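Local coordinates for Serine/threonine protein phosphatase Stp1 (Streptococcus agalactiae, PDB 2PK0) that probably removes phosphate from phosphoserine and phosphothreonine residues of proteins, as a metal-dependent serine/threonine phosphatase of the PP2C family with bound magnesium, at residues I8-D13 and P35-A40; E54-D59 and R88-L93; V81-E86 and N175-D180; E107-V112 and D190-N195. All coordinates share one frame; numbering follows the deposited sequence.

In the fold
Interactions 1 and 4 both join the two antiparallel sheets of the PP2C sandwich, with centres about 9 Å apart. Their strands 35-43 and 103-112 are neighbours in one sheet: Ile37 N lies 2.8 Å from Val109 O, a probable hydrogen bond. Interactions 2 and 3 share helix 72-96, about 11 Å apart between centres, on the outside of that sheet; Val57 of helix 48-64 packs on Ile38 and Ala40, tying interaction 2 to interaction 1. Strands 35-43 and 191-195 lead toward two magnesium ions, one bound at Asp41 and Gly42, the other at Asp41, Asp197 and Asp236. The side chains of Glu107 and Thr56 lie about 11 and 12 Å from a magnesium ion, outside its first shell.

Interaction 1. Residues I8-D13 and P35-A40; sequences ISLLTD and PLIILA
Ile8 overlaps the end of Ile37, the two side chains reaching toward each other tip to tip. Both branches of Ile8 converge on one methyl: CG2 and CD1 of Ile8 each lie 4.0 Å from Ile37 CD1. In Ile37 the CG1 arm stands anti to the carbonyl carbon (chi1 -68°), which sends CD1 to Ile8 and leaves CG2 for Leu10, two residues along the strand; there, Leu10 CD2 comes to 4.3 Å from Ile37 CG2. Ile8 CD1 also approaches Pro35 CB at 4.4 Å, so it fills the angle between Ile37 and the proline ring. The two strands belong to different sheets of the PP2C beta-sandwich, and the geometry fits face-to-face packing: their axes stay 10.1 Å apart, run nearly parallel at 18°, and are joined across this contact by apolar side chains alone. About 146 Å² is buried in all. Strand 6-13 pairs through its backbone with strand 238-245, while Pro35 and Leu36 pair with Ile111 and Phe28 in the opposing sheet. From that sheet Gln27 and Ile25 of strand 23-29 also touch Ile8 and Leu10, and helix 218-231 packs against Ser9, Leu11 and Asp13.

Interaction 2. Residues E54-D59 and R88-L93; sequences EMTVTD and RKIYEL
Lys89 and Asp59 meet from opposite directions in a salt bridge, Lys89 NZ standing 2.9 Å from Asp59 OD2. The ammonium group approaches from above the carboxylate plane, 41° out of it, and favours one oxygen, since Asp59 OD1 lies 4.2 Å from the same Lys89 NZ. One apolar pair and one methyl-to-hydroxyl contact complete the first shell. Met55 and Leu93 come tip to tip, with Met55 SD 3.7 Å from Leu93 CD2, while Ile90 crosses Thr56 at about a right angle and sets its CD1 methyl against the Thr56 hydroxyl. That hydroxyl has its polar partner within its own helix, the backbone oxygen of Ala52.

Torsions explain the long reach of Lys89: CG lies anti to the backbone N (chi1 -166°) and the rest of the chain is extended, carrying NZ across the gap. About one turn before Lys89 on the same helix, buried Glu86 brings OE2 close to Asp59 OD2, two like charges, and the lysine probably offsets part of the repulsion.

The short helical segments run at 145°, roughly antiparallel, with axes 11.0 Å apart and 231 Å² buried. Beneath them, Thr56 rests on Thr104 and Ile106 of strand 103-112, and Val57 on strand 35-43. A roughly antiparallel helix pair laid on the outer face of a beta sheet forms one of the two outer helical layers of the alpha-beta-beta-alpha sandwich of PP2C phosphatases.

Interaction 3. Residues V81-E86 and N175-D180; sequences VSIETE and NPVEPD
Glu84 provides the polar link, taking the backbone N-H of Val177 on its carboxylate. Val177 N lies 3.1 Å from Glu84 OE1 with an N-H...O angle of 148°, and the oxygen uses its syn lone pair, on the side of its partner OE2. The side chain does not leave the helix pointing at the loop; its bend at chi2 (37°) brings the carboxylate round to the loop backbone.

Next come the contacts between this carboxylate and carbon. Glu84 crosses Pro176 at a slant, so that Glu84 OE1 sits 3.5 Å from Pro176 CA and 3.6 Å from Pro176 CB; the oxygen that accepts the bond also lies against the residue just before the donor.

The apolar part rests on one pair, Ile83 and Val177, which cross at about a right angle with Ile83 CG2 3.7 Å from Val177 CG2. That same valine methyl is 3.7 Å from Glu84 OE1, so it touches both helix residues. Ile83 also touches Ala119 of strand 115-121, while Pro179 packs on Leu80 and Val121. In all, 193 Å² is buried between the segments.

The loop leads into strand 180-185, the edge strand of the sheet beneath helix 72-96. It thus fastens to that outer helix the chain returning from the region that, in related bacterial PP2C phosphatases, holds the flap subdomain.

Interaction 4. Residues E107-V112 and D190-N195; sequences EAVAIV and DYLVVN
Glu107 meets Val194 with its aliphatic stem and keeps its flat carboxylate clear of the other strand: Val194 CG1 lies 3.8 Å from Glu107 CB and 4.1 Å from Glu107 CG, whereas neither carboxylate oxygen comes within 4.2 Å of segment 190-195. The carboxylate has a partner in its own sheet instead, OE2 being hydrogen-bonded to ND1 of His120. This bond gives the buried acid a polar anchor, and the bend of Glu107 at chi2 (-54°) turns the carboxylate away from the line of its stem.

The other meetings are between branched apolar groups. Val109 divides its two methyls between two residues. Its CG1, anti to the backbone N (chi1 -175°), reaches tip to tip toward Leu192, with Val109 CG1 3.8 Å from Leu192 CD2. The Val109 and Val194 side chains slide past each other in opposite directions, leaving Val109 CG2 4.1 Å from Val194 CG2. Val194 is likewise shared, one methyl going to Glu107 and the other to Val109. All four residues are buried, and 169 Å² is covered between the segments.

The strand axes run at 153° and are 8.7 Å apart, as expected for strands facing each other across the PP2C sandwich core. Segment 107-112 lies between strands 35-43 and 115-121 in one sheet, with Ala110 against helix 72-96 on its outer side. In the other sheet, strand 191-195 lies between strands 125-130 and 238-245; Ile126 and Val243 of those strands also touch Leu192.

Interaction 1. Residues I8-D13 and P35-A40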
loop_
_atom_site.group_PDB
_atom_site.type_symbol
_atom_site.label_atom_id
_atom_site.label_comp_id
_atom_site.label_asym_id
_atom_site.label_seq_id
_atom_site.Cartn_x
_atom_site.Cartn_y
_atom_site.Cartn_z
ATOM N N ILE A 8 7.831 9.902 9.126
ATOM C CA ILE A 8 6.696 9.143 8.594
ATOM C C ILE A 8 5.361 9.847 8.887
ATOM O O ILE A 8 5.127 10.292 10.009
ATOM C CB ILE A 8 6.661 7.729 9.209
ATOM C CG1 ILE A 8 7.948 6.963 8.901
ATOM C CG2 ILE A 8 5.444 6.924 8.727
ATOM C CD1 ILE A 8 7.983 5.546 9.585
ATOM N N SER A 9 4.481 9.937 7.891
ATOM C CA SER A 9 3.141 10.491 8.100
ATOM C C SER A 9 2.038 9.541 7.591
ATOM O O SER A 9 2.045 9.158 6.420
ATOM C CB SER A 9 3.032 11.831 7.384
ATOM O OG SER A 9 1.820 12.495 7.671
ATOM N N LEU A 10 1.090 9.184 8.469
ATOM C CA LEU A 10 -0.018 8.294 8.103
ATOM C C LEU A 10 -1.337 9.059 8.092
ATOM O O LEU A 10 -1.575 9.874 8.966
ATOM C CB LEU A 10 -0.126 7.135 9.097
ATOM C CG LEU A 10 1.068 6.208 9.382
ATOM C CD1 LEU A 10 0.626 5.131 10.305
ATOM C CD2 LEU A 10 1.655 5.567 8.149
ATOM N N LEU A 11 -2.193 8.811 7.103
ATOM C CA LEU A 11 -3.521 9.420 7.083
ATOM C C LEU A 11 -4.504 8.519 6.363
ATOM O O LEU A 11 -4.182 7.949 5.307
ATOM C CB LEU A 11 -3.520 10.810 6.400
ATOM C CG LEU A 11 -4.831 11.644 6.497
ATOM C CD1 LEU A 11 -5.240 11.900 7.959
ATOM C CD2 LEU A 11 -4.772 12.958 5.757
ATOM N N THR A 12 -5.703 8.394 6.921
ATOM C CA THR A 12 -6.789 7.761 6.190
ATOM C C THR A 12 -8.013 8.667 6.140
ATOM O O THR A 12 -8.244 9.453 7.057
ATOM C CB THR A 12 -7.174 6.357 6.743
ATOM O OG1 THR A 12 -8.137 5.772 5.864
ATOM C CG2 THR A 12 -7.778 6.444 8.144
ATOM N N ASP A 13 -8.772 8.562 5.051
ATOM C CA ASP A 13 -10.009 9.314 4.864
ATOM C C ASP A 13 -11.058 8.447 4.195
ATOM O O ASP A 13 -10.753 7.643 3.309
ATOM C CB ASP A 13 -9.788 10.574 4.025
ATOM C CG ASP A 13 -10.960 11.535 4.110
ATOM O OD1 ASP A 13 -10.934 12.429 4.977
ATOM O OD2 ASP A 13 -11.927 11.393 3.340
ATOM N N PRO A 35 11.501 0.076 11.496
ATOM C CA PRO A 35 10.111 0.446 11.304
ATOM C C PRO A 35 9.462 -0.360 10.193
ATOM O O PRO A 35 10.133 -0.718 9.228
ATOM C CB PRO A 35 10.165 1.927 10.887
ATOM C CG PRO A 35 11.567 2.265 10.662
ATOM C CD PRO A 35 12.430 1.068 10.925
ATOM N N LEU A 36 8.164 -0.635 10.334
ATOM C CA LEU A 36 7.388 -1.263 9.289
ATOM C C LEU A 36 6.066 -0.524 9.146
ATOM O O LEU A 36 5.422 -0.193 10.132
ATOM C CB LEU A 36 7.139 -2.729 9.635
ATOM C CG LEU A 36 6.313 -3.577 8.668
ATOM C CD1 LEU A 36 7.150 -4.099 7.503
ATOM C CD2 LEU A 36 5.698 -4.720 9.412
ATOM N N ILE A 37 5.665 -0.272 7.908
ATOM C CA ILE A 37 4.434 0.428 7.599
ATOM C C ILE A 37 3.602 -0.540 6.810
ATOM O O ILE A 37 4.084 -1.124 5.841
ATOM C CB ILE A 37 4.711 1.623 6.706
ATOM C CG1 ILE A 37 5.502 2.684 7.465
ATOM C CG2 ILE A 37 3.423 2.201 6.167
ATOM C CD1 ILE A 37 6.178 3.652 6.572
ATOM N N ILE A 38 2.365 -0.757 7.256
ATOM C CA ILE A 38 1.452 -1.643 6.578
ATOM C C ILE A 38 0.171 -0.921 6.188
ATOM O O ILE A 38 -0.538 -0.413 7.040
ATOM C CB ILE A 38 1.095 -2.854 7.445
ATOM C CG1 ILE A 38 2.322 -3.386 8.165
ATOM C CG2 ILE A 38 0.516 -3.969 6.583
ATOM C CD1 ILE A 38 2.039 -4.662 8.916
ATOM N N LEU A 39 -0.115 -0.899 4.888
ATOM C CA LEU A 39 -1.340 -0.314 4.339
ATOM C C LEU A 39 -2.179 -1.428 3.705
ATOM O O LEU A 39 -1.642 -2.259 2.954
ATOM C CB LEU A 39 -0.981 0.741 3.278
ATOM C CG LEU A 39 -2.051 1.658 2.663
ATOM C CD1 LEU A 39 -1.440 2.947 2.216
ATOM C CD2 LEU A 39 -2.790 1.036 1.466
ATOM N N ALA A 40 -3.491 -1.437 3.960
ATOM C CA ALA A 40 -4.336 -2.497 3.406
ATOM C C ALA A 40 -5.663 -1.984 2.928
ATOM O O ALA A 40 -6.336 -1.259 3.642
ATOM C CB ALA A 40 -4.543 -3.589 4.414
#

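Interaction 2. Residues E54-D59 and R88-L93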
loop_
_atom_site.group_PDB
_atom_site.type_symbol
_atom_site.label_atom_id
_atom_site.label_comp_id
_atom_site.label_asym_id
_atom_site.label_seq_id
_atom_site.Cartn_x
_atom_site.Cartn_y
_atom_site.Cartn_z
ATOM N N GLU A 54 -8.130 -4.473 8.765
ATOM C CA GLU A 54 -7.646 -4.335 10.137
ATOM C C GLU A 54 -6.965 -5.596 10.699
ATOM O O GLU A 54 -6.011 -5.486 11.460
ATOM C CB GLU A 54 -8.746 -3.841 11.078
ATOM C CG GLU A 54 -8.255 -3.578 12.500
ATOM C CD GLU A 54 -9.257 -2.841 13.349
ATOM O OE1 GLU A 54 -10.340 -2.493 12.817
ATOM O OE2 GLU A 54 -8.959 -2.608 14.545
ATOM N N MET A 55 -7.413 -6.786 10.309
ATOM C CA MET A 55 -6.787 -8.010 10.833
ATOM C C MET A 55 -5.371 -8.241 10.307
ATOM O O MET A 55 -4.458 -8.498 11.080
ATOM C CB MET A 55 -7.643 -9.229 10.549
ATOM C CG MET A 55 -7.405 -10.395 11.465
ATOM S SD MET A 55 -8.910 -11.398 11.514
ATOM C CE MET A 55 -9.640 -10.948 13.117
ATOM N N THR A 56 -5.206 -8.136 8.993
ATOM C CA THR A 56 -3.903 -8.242 8.355
ATOM C C THR A 56 -2.902 -7.289 8.985
ATOM O O THR A 56 -1.880 -7.725 9.479
ATOM C CB THR A 56 -4.011 -7.914 6.865
ATOM O OG1 THR A 56 -4.943 -8.808 6.248
ATOM C CG2 THR A 56 -2.654 -8.013 6.173
ATOM N N VAL A 57 -3.226 -6.000 8.991
ATOM C CA VAL A 57 -2.376 -4.971 9.580
ATOM C C VAL A 57 -2.066 -5.198 11.072
ATOM O O VAL A 57 -0.911 -5.136 11.465
ATOM C CB VAL A 57 -2.975 -3.530 9.341
ATOM C CG1 VAL A 57 -2.222 -2.460 10.136
ATOM C CG2 VAL A 57 -2.993 -3.180 7.842
ATOM N N THR A 58 -3.082 -5.490 11.884
ATOM C CA THR A 58 -2.874 -5.721 13.323
ATOM C C THR A 58 -2.061 -7.002 13.610
ATOM O O THR A 58 -1.082 -6.927 14.320
ATOM C CB THR A 58 -4.210 -5.685 14.143
ATOM O OG1 THR A 58 -4.925 -4.487 13.839
ATOM C CG2 THR A 58 -3.969 -5.708 15.650
ATOM N N ASP A 59 -2.438 -8.137 13.014
ATOM C CA ASP A 59 -1.728 -9.421 13.188
ATOM C C ASP A 59 -0.258 -9.413 12.757
ATOM O O ASP A 59 0.618 -9.882 13.501
ATOM C CB ASP A 59 -2.434 -10.558 12.439
ATOM C CG ASP A 59 -3.732 -10.998 13.105
ATOM O OD1 ASP A 59 -4.090 -10.458 14.181
ATOM O OD2 ASP A 59 -4.400 -11.897 12.539
ATOM N N ARG A 88 -4.386 -17.454 4.142
ATOM C CA ARG A 88 -5.222 -18.580 4.510
ATOM C C ARG A 88 -6.031 -18.319 5.795
ATOM O O ARG A 88 -7.086 -18.909 5.976
ATOM C CB ARG A 88 -4.392 -19.863 4.589
ATOM C CG ARG A 88 -3.410 -19.899 5.728
ATOM C CD ARG A 88 -2.253 -20.844 5.466
ATOM N NE ARG A 88 -2.671 -22.231 5.311
ATOM C CZ ARG A 88 -2.516 -22.925 4.190
ATOM N NH1 ARG A 88 -2.920 -24.185 4.132
ATOM N NH2 ARG A 88 -1.948 -22.350 3.131
ATOM N N LYS A 89 -5.574 -17.410 6.656
ATOM C CA LYS A 89 -6.348 -17.040 7.847
ATOM C C LYS A 89 -7.608 -16.240 7.477
ATOM O O LYS A 89 -8.670 -16.435 8.056
ATOM C CB LYS A 89 -5.486 -16.244 8.829
ATOM C CG LYS A 89 -6.062 -16.106 10.210
ATOM C CD LYS A 89 -5.260 -15.140 11.103
ATOM C CE LYS A 89 -6.066 -14.864 12.402
ATOM N NZ LYS A 89 -5.235 -14.437 13.595
ATOM N N ILE A 90 -7.497 -15.360 6.494
ATOM C CA ILE A 90 -8.632 -14.550 6.071
ATOM C C ILE A 90 -9.575 -15.338 5.145
ATOM O O ILE A 90 -10.792 -15.127 5.160
ATOM C CB ILE A 90 -8.126 -13.252 5.404
ATOM C CG1 ILE A 90 -7.517 -12.355 6.456
ATOM C CG2 ILE A 90 -9.216 -12.472 4.714
ATOM C CD1 ILE A 90 -7.266 -11.017 5.926
ATOM N N TYR A 91 -9.022 -16.254 4.353
ATOM C CA TYR A 91 -9.861 -17.109 3.515
ATOM C C TYR A 91 -10.748 -17.988 4.383
ATOM O O TYR A 91 -11.941 -18.112 4.137
ATOM C CB TYR A 91 -9.023 -18.004 2.602
ATOM C CG TYR A 91 -9.874 -18.982 1.817
ATOM C CD1 TYR A 91 -10.707 -18.527 0.794
ATOM C CD2 TYR A 91 -9.859 -20.352 2.100
ATOM C CE1 TYR A 91 -11.502 -19.394 0.068
ATOM C CE2 TYR A 91 -10.655 -21.234 1.382
ATOM C CZ TYR A 91 -11.481 -20.744 0.363
ATOM O OH TYR A 91 -12.282 -21.597 -0.375
ATOM N N GLU A 92 -10.142 -18.590 5.400
ATOM C CA GLU A 92 -10.834 -19.485 6.308
ATOM C C GLU A 92 -11.935 -18.707 7.015
ATOM O O GLU A 92 -13.080 -19.158 7.078
ATOM C CB GLU A 92 -9.854 -20.040 7.334
ATOM C CG GLU A 92 -9.770 -21.550 7.394
ATOM C CD GLU A 92 -8.792 -22.144 6.372
ATOM O OE1 GLU A 92 -9.174 -22.292 5.187
ATOM O OE2 GLU A 92 -7.647 -22.490 6.770
ATOM N N LEU A 93 -11.590 -17.516 7.501
ATOM C CA LEU A 93 -12.541 -16.630 8.173
ATOM C C LEU A 93 -13.631 -16.140 7.212
ATOM O O LEU A 93 -14.769 -15.905 7.623
ATOM C CB LEU A 93 -11.801 -15.448 8.800
ATOM C CG LEU A 93 -12.573 -14.474 9.696
ATOM C CD1 LEU A 93 -13.058 -15.153 10.980
ATOM C CD2 LEU A 93 -11.720 -13.265 10.023
#

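Interaction 3. Residues V81-E86 and N175-D180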
loop_
_atom_site.group_PDB
_atom_site.type_symbol
_atom_site.label_atom_id
_atom_site.label_comp_id
_atom_site.label_asym_id
_atom_site.label_seq_id
_atom_site.Cartn_x
_atom_site.Cartn_y
_atom_site.Cartn_z
ATOM N N VAL A 81 6.494 -15.363 4.229
ATOM C CA VAL A 81 5.882 -16.325 5.137
ATOM C C VAL A 81 4.591 -15.802 5.801
ATOM O O VAL A 81 3.553 -16.455 5.704
ATOM C CB VAL A 81 6.911 -16.826 6.171
ATOM C CG1 VAL A 81 6.236 -17.586 7.319
ATOM C CG2 VAL A 81 7.968 -17.701 5.473
ATOM N N SER A 82 4.646 -14.623 6.430
ATOM C CA SER A 82 3.491 -14.024 7.131
ATOM C C SER A 82 2.297 -13.731 6.228
ATOM O O SER A 82 1.140 -13.840 6.640
ATOM C CB SER A 82 3.888 -12.710 7.807
ATOM O OG SER A 82 5.118 -12.834 8.495
ATOM N N ILE A 83 2.581 -13.334 5.000
ATOM C CA ILE A 83 1.524 -13.059 4.044
ATOM C C ILE A 83 0.789 -14.345 3.627
ATOM O O ILE A 83 -0.419 -14.334 3.462
ATOM C CB ILE A 83 2.073 -12.239 2.859
ATOM C CG1 ILE A 83 2.452 -10.844 3.360
ATOM C CG2 ILE A 83 1.083 -12.140 1.703
ATOM C CD1 ILE A 83 2.926 -9.955 2.285
ATOM N N GLU A 84 1.491 -15.468 3.530
ATOM C CA GLU A 84 0.781 -16.704 3.255
ATOM C C GLU A 84 -0.079 -17.176 4.428
ATOM O O GLU A 84 -1.192 -17.671 4.218
ATOM C CB GLU A 84 1.714 -17.812 2.762
ATOM C CG GLU A 84 0.972 -18.915 2.009
ATOM C CD GLU A 84 -0.170 -18.370 1.143
ATOM O OE1 GLU A 84 0.097 -17.629 0.154
ATOM O OE2 GLU A 84 -1.340 -18.691 1.452
ATOM N N THR A 85 0.401 -16.993 5.655
ATOM C CA THR A 85 -0.391 -17.418 6.790
ATOM C C THR A 85 -1.618 -16.520 6.983
ATOM O O THR A 85 -2.678 -16.990 7.388
ATOM C CB THR A 85 0.431 -17.536 8.091
ATOM O OG1 THR A 85 0.717 -16.234 8.605
ATOM C CG2 THR A 85 1.736 -18.327 7.854
ATOM N N GLU A 86 -1.485 -15.243 6.641
ATOM C CA GLU A 86 -2.600 -14.308 6.704
ATOM C C GLU A 86 -3.617 -14.525 5.570
ATOM O O GLU A 86 -4.825 -14.384 5.774
ATOM C CB GLU A 86 -2.070 -12.875 6.715
ATOM C CG GLU A 86 -2.926 -11.904 7.477
ATOM C CD GLU A 86 -2.946 -12.161 8.980
ATOM O OE1 GLU A 86 -1.980 -12.754 9.525
ATOM O OE2 GLU A 86 -3.943 -11.747 9.619
ATOM N N ASN A 175 -6.229 -19.890 -3.682
ATOM C CA ASN A 175 -4.872 -20.192 -4.132
ATOM C C ASN A 175 -3.870 -19.392 -3.300
ATOM O O ASN A 175 -4.237 -18.354 -2.752
ATOM C CB ASN A 175 -4.734 -19.817 -5.615
ATOM C CG ASN A 175 -5.753 -20.526 -6.491
ATOM O OD1 ASN A 175 -6.225 -21.609 -6.151
ATOM N ND2 ASN A 175 -6.101 -19.912 -7.619
ATOM N N PRO A 176 -2.615 -19.871 -3.174
ATOM C CA PRO A 176 -1.593 -19.029 -2.518
ATOM C C PRO A 176 -1.350 -17.704 -3.260
ATOM O O PRO A 176 -1.506 -17.658 -4.482
ATOM C CB PRO A 176 -0.327 -19.897 -2.574
ATOM C CG PRO A 176 -0.819 -21.300 -2.793
ATOM C CD PRO A 176 -2.077 -21.182 -3.590
ATOM N N VAL A 177 -1.001 -16.636 -2.541
ATOM C CA VAL A 177 -0.751 -15.360 -3.214
ATOM C C VAL A 177 0.675 -15.311 -3.685
ATOM O O VAL A 177 1.537 -15.939 -3.091
ATOM C CB VAL A 177 -1.047 -14.100 -2.346
ATOM C CG1 VAL A 177 -2.530 -13.905 -2.152
ATOM C CG2 VAL A 177 -0.362 -14.181 -1.025
ATOM N N GLU A 178 0.912 -14.577 -4.770
ATOM C CA GLU A 178 2.256 -14.298 -5.261
ATOM C C GLU A 178 2.543 -12.799 -5.101
ATOM O O GLU A 178 2.301 -12.033 -6.028
ATOM C CB GLU A 178 2.369 -14.649 -6.753
ATOM C CG GLU A 178 1.684 -15.948 -7.201
ATOM C CD GLU A 178 1.461 -16.019 -8.726
ATOM O OE1 GLU A 178 2.284 -15.462 -9.485
ATOM O OE2 GLU A 178 0.459 -16.626 -9.167
ATOM N N PRO A 179 3.050 -12.369 -3.935
ATOM C CA PRO A 179 3.377 -10.948 -3.770
ATOM C C PRO A 179 4.601 -10.518 -4.559
ATOM O O PRO A 179 5.451 -11.347 -4.865
ATOM C CB PRO A 179 3.669 -10.819 -2.278
ATOM C CG PRO A 179 4.046 -12.179 -1.840
ATOM C CD PRO A 179 3.343 -13.156 -2.725
ATOM N N ASP A 180 4.680 -9.232 -4.911
ATOM C CA ASP A 180 5.870 -8.701 -5.562
ATOM C C ASP A 180 6.754 -8.138 -4.482
ATOM O O ASP A 180 6.274 -7.419 -3.623
ATOM C CB ASP A 180 5.525 -7.563 -6.519
ATOM C CG ASP A 180 4.760 -8.018 -7.734
ATOM O OD1 ASP A 180 4.855 -9.213 -8.088
ATOM O OD2 ASP A 180 4.065 -7.164 -8.337
#

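Interaction 4. Residues E107-V112 and D190-N195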
loop_
_atom_site.group_PDB
_atom_site.type_symbol
_atom_site.label_atom_id
_atom_site.label_comp_id
_atom_site.label_asym_id
_atom_site.label_seq_id
_atom_site.Cartn_x
_atom_site.Cartn_y
_atom_site.Cartn_z
ATOM N N GLU A 107 0.259 -3.467 1.190
ATOM C CA GLU A 107 1.600 -2.920 1.026
ATOM C C GLU A 107 2.298 -2.982 2.379
ATOM O O GLU A 107 1.823 -2.394 3.364
ATOM C CB GLU A 107 1.584 -1.459 0.544
ATOM C CG GLU A 107 0.828 -1.178 -0.741
ATOM C CD GLU A 107 1.272 -2.038 -1.914
ATOM O OE1 GLU A 107 2.469 -2.349 -2.035
ATOM O OE2 GLU A 107 0.414 -2.428 -2.726
ATOM N N ALA A 108 3.412 -3.698 2.434
ATOM C CA ALA A 108 4.150 -3.800 3.665
ATOM C C ALA A 108 5.559 -3.322 3.377
ATOM O O ALA A 108 6.225 -3.843 2.491
ATOM C CB ALA A 108 4.147 -5.232 4.164
ATOM N N VAL A 109 5.989 -2.286 4.087
ATOM C CA VAL A 109 7.258 -1.622 3.782
ATOM C C VAL A 109 8.079 -1.515 5.045
ATOM O O VAL A 109 7.605 -0.959 6.040
ATOM C CB VAL A 109 7.044 -0.187 3.259
ATOM C CG1 VAL A 109 8.373 0.433 2.838
ATOM C CG2 VAL A 109 6.077 -0.164 2.113
ATOM N N ALA A 110 9.292 -2.059 5.012
ATOM C CA ALA A 110 10.218 -1.943 6.129
ATOM C C ALA A 110 11.410 -1.092 5.708
ATOM O O ALA A 110 11.866 -1.194 4.559
ATOM C CB ALA A 110 10.685 -3.287 6.558
ATOM N N ILE A 111 11.913 -0.263 6.627
ATOM C CA ILE A 111 13.007 0.646 6.311
ATOM C C ILE A 111 14.254 0.227 7.060
ATOM O O ILE A 111 14.321 0.369 8.275
ATOM C CB ILE A 111 12.708 2.098 6.721
ATOM C CG1 ILE A 111 11.408 2.603 6.114
ATOM C CG2 ILE A 111 13.830 3.007 6.293
ATOM C CD1 ILE A 111 10.967 3.938 6.720
ATOM N N VAL A 112 15.245 -0.272 6.326
ATOM C CA VAL A 112 16.526 -0.673 6.891
ATOM C C VAL A 112 17.615 0.311 6.449
ATOM O O VAL A 112 17.990 0.341 5.270
ATOM C CB VAL A 112 16.908 -2.074 6.415
ATOM C CG1 VAL A 112 18.187 -2.542 7.095
ATOM C CG2 VAL A 112 15.788 -3.012 6.684
ATOM N N ASP A 190 13.952 12.566 -0.938
ATOM C CA ASP A 190 12.922 11.694 -1.524
ATOM C C ASP A 190 11.655 11.675 -0.682
ATOM O O ASP A 190 11.678 12.003 0.506
ATOM C CB ASP A 190 13.422 10.247 -1.634
ATOM C CG ASP A 190 14.349 10.014 -2.819
ATOM O OD1 ASP A 190 14.485 10.901 -3.679
ATOM O OD2 ASP A 190 14.939 8.918 -2.904
ATOM N N TYR A 191 10.550 11.298 -1.309
ATOM C CA TYR A 191 9.318 10.994 -0.599
ATOM C C TYR A 191 8.898 9.614 -1.057
ATOM O O TYR A 191 8.664 9.406 -2.251
ATOM C CB TYR A 191 8.191 11.969 -0.952
ATOM C CG TYR A 191 8.403 13.421 -0.541
ATOM C CD1 TYR A 191 7.957 13.888 0.683
ATOM C CD2 TYR A 191 9.026 14.322 -1.394
ATOM C CE1 TYR A 191 8.141 15.193 1.060
ATOM C CE2 TYR A 191 9.215 15.643 -1.028
ATOM C CZ TYR A 191 8.777 16.069 0.206
ATOM O OH TYR A 191 8.968 17.381 0.577
ATOM N N LEU A 192 8.831 8.663 -0.131
ATOM C CA LEU A 192 8.156 7.410 -0.406
ATOM C C LEU A 192 6.681 7.712 -0.289
ATOM O O LEU A 192 6.256 8.362 0.680
ATOM C CB LEU A 192 8.521 6.330 0.619
ATOM C CG LEU A 192 8.019 4.916 0.282
ATOM C CD1 LEU A 192 8.612 4.427 -1.038
ATOM C CD2 LEU A 192 8.341 3.964 1.395
ATOM N N VAL A 193 5.895 7.255 -1.268
ATOM C CA VAL A 193 4.465 7.455 -1.238
ATOM C C VAL A 193 3.752 6.108 -1.305
ATOM O O VAL A 193 3.725 5.453 -2.335
ATOM C CB VAL A 193 3.996 8.354 -2.395
ATOM C CG1 VAL A 193 2.477 8.656 -2.284
ATOM C CG2 VAL A 193 4.786 9.649 -2.432
ATOM N N VAL A 194 3.177 5.685 -0.192
ATOM C CA VAL A 194 2.435 4.442 -0.172
ATOM C C VAL A 194 0.944 4.779 -0.116
ATOM O O VAL A 194 0.505 5.490 0.783
ATOM C CB VAL A 194 2.841 3.578 1.049
ATOM C CG1 VAL A 194 2.146 2.238 0.994
ATOM C CG2 VAL A 194 4.352 3.379 1.100
ATOM N N ASN A 195 0.167 4.286 -1.075
ATOM C CA ASN A 195 -1.260 4.615 -1.105
ATOM C C ASN A 195 -2.229 3.522 -1.624
ATOM O O ASN A 195 -1.845 2.608 -2.364
ATOM C CB ASN A 195 -1.490 5.918 -1.861
ATOM C CG ASN A 195 -1.107 5.812 -3.298
ATOM O OD1 ASN A 195 -1.936 5.511 -4.148
ATOM N ND2 ASN A 195 0.157 6.036 -3.588
#